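Local coordinates for RsbT co-antagonist protein RsbRA (Bacillus subtilis, PDB 2BNL), which regulates sigma-B in the general stress response from within the stressosome, stimulating the RsbT kinase toward RsbS in vitro, with this chain being its N-terminal, globin-like domain, at residues N16-L21 and K93-K98; T23-E28 and A89-R94; K47-I52 and S68-R73; L79-L84 and E126-Y131. One frame throughout, in Å; residues are numbered along the deposited sequence.

Contact 1 (N16-L21 and K93-K98)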
# COMPACT_ATOMS: atom_id res chain seq x y z
N ASN A 16 13.44 -10.92 16.80
CA ASN A 16 13.86 -9.83 17.73
C ASN A 16 14.44 -8.65 17.00
O ASN A 16 14.13 -7.49 17.34
CB ASN A 16 14.74 -10.40 18.88
CG ASN A 16 13.86 -11.30 19.91
OD1 ASN A 16 12.57 -11.13 20.03
ND2 ASN A 16 14.51 -12.25 20.58
N GLU A 17 15.25 -8.91 15.98
CA GLU A 17 15.83 -7.86 15.17
C GLU A 17 14.76 -7.04 14.46
O GLU A 17 14.81 -5.80 14.38
CB GLU A 17 16.73 -8.40 14.04
CG GLU A 17 18.11 -8.82 14.43
CD GLU A 17 19.21 -8.68 13.22
OE1 GLU A 17 18.85 -8.36 12.00
OE2 GLU A 17 20.46 -8.90 13.54
N LEU A 18 13.79 -7.73 13.84
CA LEU A 18 12.74 -7.03 13.14
C LEU A 18 11.86 -6.19 14.06
O LEU A 18 11.48 -5.13 13.70
CB LEU A 18 11.91 -8.01 12.30
CG LEU A 18 12.70 -8.64 11.16
CD1 LEU A 18 11.86 -9.75 10.33
CD2 LEU A 18 13.11 -7.54 10.15
N LEU A 19 11.57 -6.68 15.23
CA LEU A 19 10.76 -6.03 16.18
C LEU A 19 11.45 -4.65 16.50
O LEU A 19 10.77 -3.65 16.59
CB LEU A 19 10.50 -6.89 17.41
CG LEU A 19 9.95 -6.27 18.78
CD1 LEU A 19 8.47 -5.74 18.91
CD2 LEU A 19 10.11 -7.16 19.98
N GLN A 20 12.76 -4.70 16.74
CA GLN A 20 13.52 -3.47 17.05
C GLN A 20 13.52 -2.52 15.86
O GLN A 20 13.31 -1.34 16.00
CB GLN A 20 14.95 -3.89 17.49
CG GLN A 20 15.96 -2.69 17.67
CD GLN A 20 15.55 -1.69 18.78
OE1 GLN A 20 14.54 -1.91 19.51
NE2 GLN A 20 16.36 -0.55 18.92
N LEU A 21 13.77 -3.05 14.67
CA LEU A 21 13.77 -2.25 13.47
C LEU A 21 12.42 -1.50 13.23
O LEU A 21 12.40 -0.33 12.93
CB LEU A 21 14.06 -3.19 12.30
CG LEU A 21 14.29 -2.56 10.96
CD1 LEU A 21 15.68 -1.84 10.94
CD2 LEU A 21 14.26 -3.62 9.86
N LYS A 93 10.31 -2.25 3.39
CA LYS A 93 11.47 -1.68 2.76
C LYS A 93 12.71 -1.83 3.59
O LYS A 93 13.84 -2.09 3.06
CB LYS A 93 11.21 -0.20 2.43
CG LYS A 93 10.17 -0.07 1.37
CD LYS A 93 10.04 1.43 1.09
CE LYS A 93 8.69 1.81 0.63
NZ LYS A 93 8.77 3.32 0.60
N ARG A 94 12.50 -1.73 4.91
CA ARG A 94 13.53 -1.97 5.82
C ARG A 94 13.93 -3.42 5.96
O ARG A 94 15.09 -3.71 6.11
CB ARG A 94 13.21 -1.29 7.14
CG ARG A 94 13.37 0.25 6.96
CD ARG A 94 13.21 1.08 8.23
NE ARG A 94 12.88 2.49 7.87
CZ ARG A 94 12.99 3.55 8.67
NH1 ARG A 94 13.50 3.44 9.90
NH2 ARG A 94 12.65 4.74 8.23
N LEU A 95 12.97 -4.31 5.82
CA LEU A 95 13.22 -5.74 5.77
C LEU A 95 13.98 -6.07 4.46
O LEU A 95 14.94 -6.87 4.44
CB LEU A 95 11.88 -6.49 5.88
CG LEU A 95 12.00 -7.96 5.42
CD1 LEU A 95 12.75 -8.65 6.53
CD2 LEU A 95 10.72 -8.64 5.19
N TYR A 96 13.58 -5.43 3.35
CA TYR A 96 14.33 -5.56 2.14
C TYR A 96 15.84 -5.26 2.31
O TYR A 96 16.69 -6.05 1.93
CB TYR A 96 13.73 -4.73 0.99
CG TYR A 96 14.69 -4.60 -0.15
CD1 TYR A 96 14.88 -5.66 -1.07
CD2 TYR A 96 15.45 -3.45 -0.29
CE1 TYR A 96 15.75 -5.54 -2.09
CE2 TYR A 96 16.36 -3.34 -1.33
CZ TYR A 96 16.47 -4.39 -2.23
OH TYR A 96 17.31 -4.25 -3.27
N THR A 97 16.16 -4.14 2.90
CA THR A 97 17.59 -3.74 3.12
C THR A 97 18.31 -4.86 3.92
O THR A 97 19.39 -5.29 3.52
CB THR A 97 17.61 -2.42 3.85
OG1 THR A 97 16.91 -1.44 3.09
CG2 THR A 97 19.04 -1.88 4.10
N LYS A 98 17.68 -5.37 5.01
CA LYS A 98 18.22 -6.48 5.79
C LYS A 98 18.46 -7.70 4.95
O LYS A 98 19.58 -8.25 4.94
CB LYS A 98 17.34 -6.91 7.00
CG LYS A 98 17.14 -5.90 8.10
CD LYS A 98 18.44 -5.07 8.34
CE LYS A 98 18.46 -4.19 9.63
NZ LYS A 98 19.66 -3.35 9.48
O HOH W 1 14.61 1.28 11.84
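The backbone oxygen of Leu21 is gripped twice: water 1 donates to Leu21 O at 2.9 Å, and one turn on in the same helix Thr25 OG1 also bonds it. The same water accepts from Arg94 NH1 at 3.1 Å, lying in the guanidinium plane at its edge, so the two helices are joined here by a single water bridge. Arg94 reaches it with an extended chain, and its stronger partners are the carboxylates of Glu28 and Glu90.

Below this polar link the contact is apolar. Leu21 has CG anti to the backbone N (chi1 -172°), which spreads its two methyls along helix 81-100: CD2 lies 3.7 Å from Arg94 CB, while CD1 meets Lys98 CE at 3.9 Å. Lys98, bent at chi2, runs past Leu21 in the opposite direction. The helices belong to the globin fold of this domain, and their short segments run at 134° with axes 10.9 Å apart, a spacing bridged by leucine side chains. Deeper in, Leu18 CD2 touches Leu95 CD1 at 3.8 Å. Helix 5-13 closes over this end, with Ile11 against Leu18 and Phe10 against Leu95 and Lys98. At the outer margin Glu17 OE1 and Lys98 NZ stay 5.7 Å apart, opposite charges that probably attract without touching.

Contact 2 (T23-E28 and A89-R94)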
# COMPACT_ATOMS: atom_id res chain seq x y z
N THR A 23 9.97 -1.09 15.49
CA THR A 23 9.68 -0.21 16.60
C THR A 23 10.37 1.14 16.36
O THR A 23 9.81 2.19 16.53
CB THR A 23 10.09 -0.88 17.96
OG1 THR A 23 9.28 -2.05 18.15
CG2 THR A 23 9.75 0.11 19.11
N ASP A 24 11.62 1.09 15.95
CA ASP A 24 12.38 2.30 15.62
C ASP A 24 11.81 3.07 14.49
O ASP A 24 11.83 4.29 14.49
CB ASP A 24 13.87 1.98 15.35
CG ASP A 24 14.61 1.51 16.60
OD1 ASP A 24 14.10 1.63 17.77
OD2 ASP A 24 15.68 0.92 16.39
N THR A 25 11.28 2.38 13.48
CA THR A 25 10.61 3.06 12.35
C THR A 25 9.39 3.81 12.84
O THR A 25 9.24 4.96 12.50
CB THR A 25 10.22 1.99 11.30
OG1 THR A 25 11.40 1.34 10.86
CG2 THR A 25 9.44 2.56 10.14
N LEU A 26 8.55 3.19 13.69
CA LEU A 26 7.37 3.85 14.25
C LEU A 26 7.74 5.07 15.03
O LEU A 26 7.14 6.12 14.88
CB LEU A 26 6.55 2.90 15.13
CG LEU A 26 5.85 1.77 14.38
CD1 LEU A 26 5.33 0.78 15.30
CD2 LEU A 26 4.67 2.27 13.48
N LYS A 27 8.76 4.93 15.84
CA LYS A 27 9.19 6.02 16.65
C LYS A 27 9.67 7.19 15.80
O LYS A 27 9.32 8.34 16.05
CB LYS A 27 10.27 5.52 17.59
CG LYS A 27 9.73 4.64 18.71
CD LYS A 27 10.90 4.01 19.53
CE LYS A 27 11.78 5.05 20.06
NZ LYS A 27 12.70 4.58 21.16
N GLU A 28 10.46 6.88 14.78
CA GLU A 28 10.98 7.91 13.85
C GLU A 28 9.84 8.63 13.19
O GLU A 28 9.81 9.84 13.10
CB GLU A 28 11.87 7.22 12.79
CG GLU A 28 12.47 8.09 11.76
CD GLU A 28 13.21 7.29 10.64
OE1 GLU A 28 13.68 6.12 10.86
OE2 GLU A 28 13.21 7.80 9.52
N ALA A 89 4.59 0.51 4.70
CA ALA A 89 5.50 0.66 3.48
C ALA A 89 6.99 0.63 3.90
O ALA A 89 7.81 -0.12 3.37
CB ALA A 89 5.15 1.90 2.70
N GLU A 90 7.32 1.41 4.94
CA GLU A 90 8.67 1.41 5.46
C GLU A 90 9.07 0.09 6.12
O GLU A 90 10.24 -0.26 6.03
CB GLU A 90 8.86 2.58 6.52
CG GLU A 90 9.24 3.83 6.06
CD GLU A 90 10.42 3.77 5.04
OE1 GLU A 90 11.57 3.44 5.41
OE2 GLU A 90 10.11 4.00 3.85
N PHE A 91 8.14 -0.65 6.79
CA PHE A 91 8.44 -1.90 7.40
C PHE A 91 9.03 -2.88 6.34
O PHE A 91 10.08 -3.43 6.60
CB PHE A 91 7.20 -2.55 8.01
CG PHE A 91 6.78 -2.01 9.35
CD1 PHE A 91 7.33 -0.79 9.89
CD2 PHE A 91 5.82 -2.61 10.03
CE1 PHE A 91 6.91 -0.30 11.06
CE2 PHE A 91 5.40 -2.14 11.24
CZ PHE A 91 5.95 -0.99 11.75
N TRP A 92 8.39 -3.02 5.18
CA TRP A 92 8.84 -4.02 4.19
C TRP A 92 10.17 -3.56 3.54
O TRP A 92 11.04 -4.38 3.20
CB TRP A 92 7.73 -4.51 3.23
CG TRP A 92 7.32 -3.58 2.15
CD1 TRP A 92 6.22 -2.71 2.13
CD2 TRP A 92 8.03 -3.32 0.95
NE1 TRP A 92 6.24 -1.97 1.00
CE2 TRP A 92 7.34 -2.30 0.26
CE3 TRP A 92 9.20 -3.85 0.38
CZ2 TRP A 92 7.80 -1.79 -0.98
CZ3 TRP A 92 9.69 -3.30 -0.83
CH2 TRP A 92 8.94 -2.35 -1.52
N LYS A 93 10.31 -2.25 3.39
CA LYS A 93 11.47 -1.68 2.76
C LYS A 93 12.71 -1.83 3.59
O LYS A 93 13.84 -2.09 3.06
CB LYS A 93 11.21 -0.20 2.43
CG LYS A 93 10.17 -0.07 1.37
CD LYS A 93 10.04 1.43 1.09
CE LYS A 93 8.69 1.81 0.63
NZ LYS A 93 8.77 3.32 0.60
N ARG A 94 12.50 -1.73 4.91
CA ARG A 94 13.53 -1.97 5.82
C ARG A 94 13.93 -3.42 5.96
O ARG A 94 15.09 -3.71 6.11
CB ARG A 94 13.21 -1.29 7.14
CG ARG A 94 13.37 0.25 6.96
CD ARG A 94 13.21 1.08 8.23
NE ARG A 94 12.88 2.49 7.87
CZ ARG A 94 12.99 3.55 8.67
NH1 ARG A 94 13.50 3.44 9.90
NH2 ARG A 94 12.65 4.74 8.23
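Arg94 and Thr25 reach toward one another where helices 15-30 and 81-100 of the globin fold pack at 138°. The threonine lies over a face of the guanidinium, with Thr25 CG2 4.0 Å above its plane, while carboxylates hold its edges. On one edge Glu28, its chain fully stretched from the first torsion on (chi1 180°), offers a single oxygen to both terminal nitrogens: Glu28 OE1 takes Arg94 NH1 at 2.9 Å and Arg94 NH2 at 3.1 Å, both from the same face of a carboxylate turned 38° against the guanidinium. On the side-on edge Glu90 OE1 receives Arg94 NE at 2.9 Å through its anti lone pair, with NH2 as a longer second donor. Gripped on two edges, the guanidinium is held against rotation within a salt-bridge network; Lys93 adds a long, weak ion pair to Glu90 and a salt bridge to Asp117 of the second subunit.

A methionine in place of Arg94 would probably leave the carboxylates of Glu28 and Glu90 without the positive charge that joins them across the helices. Although Thr25 OG1 sits close to Arg94 NH1, it is bonded instead to Leu21 O.

Toward the core, Phe91 turns its edge to helix 15-30, meeting Thr25 CG2 near the ring plane, and Leu26 lies across it. Trp22 stacks on the same ring and Tyr49 meets it edge-to-face. At the ring's far corner, Phe91 CZ rests 3.8 Å from Leu26 CG.

Contact 3 (K47-I52 and S68-R73)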
# COMPACT_ATOMS: atom_id res chain seq x y z
N LYS A 47 5.04 -5.94 17.52
CA LYS A 47 4.86 -7.33 17.93
C LYS A 47 3.54 -7.91 17.40
O LYS A 47 3.53 -9.06 16.96
CB LYS A 47 5.05 -7.50 19.48
CG LYS A 47 4.67 -8.90 19.98
CD LYS A 47 5.52 -9.99 19.40
CE LYS A 47 5.31 -11.42 20.17
NZ LYS A 47 5.54 -12.54 19.23
N GLU A 48 2.47 -7.15 17.48
CA GLU A 48 1.13 -7.59 16.98
C GLU A 48 1.26 -7.79 15.48
O GLU A 48 0.69 -8.70 14.91
CB GLU A 48 0.07 -6.51 17.13
CG GLU A 48 -0.94 -6.59 18.27
CD GLU A 48 -2.03 -5.48 18.21
OE1 GLU A 48 -3.22 -5.86 17.97
OE2 GLU A 48 -1.70 -4.23 18.44
N TYR A 49 1.96 -6.90 14.81
CA TYR A 49 2.19 -7.09 13.31
C TYR A 49 3.01 -8.30 12.93
O TYR A 49 2.63 -9.08 12.05
CB TYR A 49 2.89 -5.88 12.78
CG TYR A 49 3.02 -5.82 11.31
CD1 TYR A 49 1.89 -5.67 10.50
CD2 TYR A 49 4.23 -5.86 10.71
CE1 TYR A 49 1.99 -5.55 9.11
CE2 TYR A 49 4.33 -5.76 9.28
CZ TYR A 49 3.20 -5.59 8.51
OH TYR A 49 3.35 -5.42 7.16
N ILE A 50 4.14 -8.50 13.62
CA ILE A 50 4.91 -9.70 13.37
C ILE A 50 4.05 -11.01 13.59
O ILE A 50 4.21 -11.97 12.85
CB ILE A 50 6.23 -9.80 14.23
CG1 ILE A 50 7.18 -8.66 13.91
CG2 ILE A 50 7.19 -11.00 13.83
CD1 ILE A 50 8.35 -8.27 15.04
N ASP A 51 3.25 -11.03 14.64
CA ASP A 51 2.39 -12.16 14.97
C ASP A 51 1.39 -12.42 13.82
O ASP A 51 1.17 -13.56 13.50
CB ASP A 51 1.58 -11.92 16.23
CG ASP A 51 2.37 -12.12 17.51
OD1 ASP A 51 3.57 -12.44 17.47
OD2 ASP A 51 1.73 -11.95 18.56
N ILE A 52 0.88 -11.37 13.22
CA ILE A 52 0.11 -11.45 11.94
C ILE A 52 0.87 -12.09 10.80
O ILE A 52 0.37 -13.03 10.15
CB ILE A 52 -0.50 -10.10 11.52
CG1 ILE A 52 -1.59 -9.66 12.51
CG2 ILE A 52 -0.98 -10.15 10.08
CD1 ILE A 52 -1.80 -8.14 12.62
N SER A 68 -7.91 -7.44 12.53
CA SER A 68 -9.00 -6.56 12.88
C SER A 68 -8.68 -5.82 14.19
O SER A 68 -8.96 -4.59 14.32
CB SER A 68 -10.27 -7.39 13.03
OG SER A 68 -11.17 -6.77 13.84
N GLU A 69 -8.16 -6.56 15.15
CA GLU A 69 -7.69 -5.96 16.40
C GLU A 69 -6.57 -4.94 16.24
O GLU A 69 -6.59 -3.87 16.92
CB GLU A 69 -7.23 -7.01 17.38
CG GLU A 69 -7.31 -6.43 18.79
CD GLU A 69 -8.72 -6.55 19.56
OE1 GLU A 69 -9.81 -5.93 19.23
OE2 GLU A 69 -8.67 -7.30 20.60
N LEU A 70 -5.57 -5.26 15.41
CA LEU A 70 -4.50 -4.30 15.21
C LEU A 70 -5.05 -2.99 14.59
O LEU A 70 -4.63 -1.88 15.00
CB LEU A 70 -3.40 -4.85 14.33
CG LEU A 70 -2.26 -3.92 13.89
CD1 LEU A 70 -1.68 -3.41 15.08
CD2 LEU A 70 -1.20 -4.66 13.19
N ALA A 71 -5.95 -3.11 13.60
CA ALA A 71 -6.45 -1.93 12.87
C ALA A 71 -7.30 -1.06 13.78
O ALA A 71 -7.17 0.18 13.78
CB ALA A 71 -7.23 -2.38 11.64
N LEU A 72 -8.16 -1.69 14.54
CA LEU A 72 -8.99 -1.01 15.51
C LEU A 72 -8.22 -0.26 16.58
O LEU A 72 -8.50 0.89 16.89
CB LEU A 72 -9.94 -2.00 16.17
CG LEU A 72 -10.94 -1.51 17.21
CD1 LEU A 72 -11.85 -0.45 16.70
CD2 LEU A 72 -11.70 -2.60 17.91
N ARG A 73 -7.16 -0.89 17.07
CA ARG A 73 -6.28 -0.23 18.05
C ARG A 73 -5.62 0.97 17.41
O ARG A 73 -5.53 2.06 18.04
CB ARG A 73 -5.19 -1.22 18.51
CG ARG A 73 -4.34 -0.84 19.67
CD ARG A 73 -3.23 -2.03 19.94
NE ARG A 73 -2.01 -1.31 20.28
CZ ARG A 73 -0.76 -1.79 20.52
NH1 ARG A 73 -0.46 -3.14 20.36
NH2 ARG A 73 0.21 -0.85 20.89
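Glu48 and Arg73 form the polar link here, a salt bridge from Arg73 NH1 to Glu48 OE2. Its modelled length of 2.5 Å is doubtfully short, and the bond is bent. The two flat groups are nearly parallel, 4° apart, but stepped, since OE2 is 33° out of the guanidinium plane. The other carboxylate oxygen, Glu48 OE1, lies 3.4 Å from Leu70 CA, so the acid is laid across the backbone of helix 64-76.

Leu70 turns its branch away from its own amide nitrogen, which divides its methyls: CD1 packs against one face of the Glu48 carboxylate, and Leu70 CD2 packs on Ile52 CD1 at 3.6 Å while also approaching the edge of the Tyr49 ring. These helices, 39-54 and 64-76, are successive in the globin fold, and their segments run close to antiparallel, at 154°, with axes 10.3 Å apart.

Farther out, Arg73 also packs on Asn44 and Ile45, and its NH2 makes a weak bond to Val41 O. Tyr49 is positioned from the inner side: its OH bonds Asn124 OD1 on helix 109-135, and its side chain packs on Phe120 of the same helix. Ile123 from helix 109-135 packs on Ile52.

Contact 4 (L79-L84 and E126-Y131)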
# COMPACT_ATOMS: atom_id res chain seq x y z
N LEU A 79 -3.60 6.90 15.41
CA LEU A 79 -2.75 6.78 14.17
C LEU A 79 -3.69 7.01 12.97
O LEU A 79 -4.73 6.42 12.88
CB LEU A 79 -2.06 5.45 14.04
CG LEU A 79 -1.25 5.01 15.27
CD1 LEU A 79 -0.61 3.67 14.78
CD2 LEU A 79 -0.23 6.09 15.69
N SER A 80 -3.34 7.93 12.09
CA SER A 80 -4.08 8.09 10.82
C SER A 80 -3.77 6.99 9.87
O SER A 80 -2.80 6.24 10.03
CB SER A 80 -3.68 9.40 10.15
OG SER A 80 -2.31 9.46 9.82
N MSE A 81 -4.59 6.91 8.81
CA MSE A 81 -4.44 5.90 7.77
C MSE A 81 -3.15 6.25 7.09
O MSE A 81 -2.42 5.37 6.70
CB MSE A 81 -5.61 5.92 6.77
CG MSE A 81 -5.35 5.21 5.58
SE MSE A 81 -5.43 3.28 5.76
CE MSE A 81 -4.24 3.25 5.20
N LYS A 82 -2.93 7.52 6.87
CA LYS A 82 -1.69 8.03 6.23
C LYS A 82 -0.47 7.48 6.99
O LYS A 82 0.49 7.00 6.39
CB LYS A 82 -1.69 9.60 6.22
CG LYS A 82 -0.48 10.14 5.57
CD LYS A 82 -0.60 10.04 4.01
CE LYS A 82 0.61 10.68 3.16
NZ LYS A 82 0.55 10.86 1.58
N PHE A 83 -0.44 7.67 8.32
CA PHE A 83 0.65 7.21 9.19
C PHE A 83 0.80 5.69 9.12
O PHE A 83 1.90 5.13 8.93
CB PHE A 83 0.32 7.57 10.69
CG PHE A 83 1.40 7.16 11.64
CD1 PHE A 83 2.42 8.03 11.96
CD2 PHE A 83 1.47 5.91 12.11
CE1 PHE A 83 3.51 7.60 12.84
CE2 PHE A 83 2.47 5.49 13.04
CZ PHE A 83 3.53 6.35 13.36
N LEU A 84 -0.32 5.01 9.25
CA LEU A 84 -0.29 3.57 9.18
C LEU A 84 0.26 3.07 7.86
O LEU A 84 1.14 2.20 7.87
CB LEU A 84 -1.68 2.99 9.50
CG LEU A 84 -1.76 1.45 9.39
CD1 LEU A 84 -0.88 0.86 10.46
CD2 LEU A 84 -3.11 1.08 9.65
N GLU A 126 -5.38 -5.76 3.71
CA GLU A 126 -6.43 -6.24 4.61
C GLU A 126 -6.38 -5.37 5.88
O GLU A 126 -7.38 -5.06 6.49
CB GLU A 126 -6.15 -7.67 4.97
CG GLU A 126 -7.31 -8.35 5.66
CD GLU A 126 -8.59 -8.30 4.81
OE1 GLU A 126 -8.42 -8.49 3.60
OE2 GLU A 126 -9.68 -7.95 5.36
N ILE A 127 -5.20 -5.09 6.36
CA ILE A 127 -5.10 -4.11 7.43
C ILE A 127 -5.74 -2.75 7.08
O ILE A 127 -6.49 -2.14 7.91
CB ILE A 127 -3.63 -3.97 7.98
CG1 ILE A 127 -3.11 -5.24 8.63
CG2 ILE A 127 -3.51 -2.73 8.93
CD1 ILE A 127 -1.63 -5.26 8.87
N PHE A 128 -5.41 -2.22 5.92
CA PHE A 128 -5.97 -0.93 5.51
C PHE A 128 -7.53 -1.08 5.52
O PHE A 128 -8.26 -0.19 5.95
CB PHE A 128 -5.47 -0.48 4.13
CG PHE A 128 -4.00 -0.33 4.00
CD1 PHE A 128 -3.22 -0.00 5.08
CD2 PHE A 128 -3.41 -0.43 2.81
CE1 PHE A 128 -1.85 0.13 4.95
CE2 PHE A 128 -2.05 -0.24 2.63
CZ PHE A 128 -1.27 0.01 3.77
N ASN A 129 -8.02 -2.19 4.93
CA ASN A 129 -9.47 -2.41 4.86
C ASN A 129 -10.13 -2.35 6.23
O ASN A 129 -11.14 -1.74 6.41
CB ASN A 129 -9.73 -3.73 4.15
CG ASN A 129 -11.17 -3.90 3.70
OD1 ASN A 129 -11.74 -3.06 3.01
ND2 ASN A 129 -11.78 -5.01 4.10
N GLN A 130 -9.51 -3.00 7.21
CA GLN A 130 -10.11 -3.11 8.60
C GLN A 130 -9.99 -1.79 9.33
O GLN A 130 -10.87 -1.40 10.04
CB GLN A 130 -9.42 -4.23 9.37
CG GLN A 130 -9.88 -5.59 8.93
CD GLN A 130 -11.42 -5.82 9.08
OE1 GLN A 130 -12.02 -5.53 10.09
NE2 GLN A 130 -11.96 -6.44 8.12
N TYR A 131 -8.97 -1.05 8.98
CA TYR A 131 -8.81 0.31 9.49
C TYR A 131 -10.03 1.18 9.08
O TYR A 131 -10.71 1.88 9.92
CB TYR A 131 -7.51 0.92 8.95
CG TYR A 131 -7.27 2.28 9.51
CD1 TYR A 131 -6.41 2.44 10.62
CD2 TYR A 131 -7.94 3.35 9.04
CE1 TYR A 131 -6.19 3.74 11.17
CE2 TYR A 131 -7.72 4.65 9.59
CZ TYR A 131 -6.84 4.81 10.64
OH TYR A 131 -6.73 6.07 11.22
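The start of helix 81-100, where Leu79 and Ser80 lead into Met81, is docked on Tyr131 of helix 109-135, the last helix of the globin fold. Ser80 is the N-cap: its OG accepts from Phe83 N at 3.0 Å, fixing the first turn. Just ahead of the cap, Leu79 O accepts from Tyr131 OH at 2.6 Å. The hydroxyl lies in the carbonyl plane, on a lone pair, with a C=O...O angle of 141°.

Tyr131 reaches that far through a trans first torsion (chi1 -176°), which carries the ring across to helix 81-100. Met81 then lies over one face of the ring, its CA 3.8 Å above the plane of Tyr131 but off-centre, near the ring's margin. Met81 CB touches Tyr131 CE2 at 3.7 Å. A phenylalanine here in place of Tyr131 would probably leave the Leu79 carbonyl without its donor and the approach to the capped turn less firmly held.

Met81 is modelled as selenomethionine, and its bent chain brings the selenium between two aromatic rings, an oblique Met-aromatic contact with each: SE is 4.6 Å from the Tyr131 ring centroid and 4.8 Å from that of Phe128. This region also faces the dimer partner, where Phe128 meets Phe128 of the second subunit and Lys82 bridges to Glu126 of that subunit. Inward, Leu84 runs alongside Tyr131, the two pointing opposite ways, and lies across Ile127; its CD2 is 3.7 Å from Tyr131 CD1 and 3.9 Å from Ile127 CG2.

From the N terminus, helix 15-30 opens contacts 1 and 2 in turn, and both close on helix 81-100, sharing Lys93 and Arg94, their centres about 8 Å apart. Between these ends the chain makes contact 3, which closes a short loop between helices 39-54 and 64-76 and is nested inside the loops of both. Contact 4 opens after contact 3 has closed; it ties the beginning of helix 81-100 to helix 109-135 and crosses contacts 1 and 2 along the chain. In space, Phe91 touches Tyr49 between contacts 2 and 3, Leu26 meets Phe83 between 2 and 4, and Ala71 packs on segment 126-131 between 3 and 4. Contacts 1 and 4 lie about 20 Å apart, centre to centre.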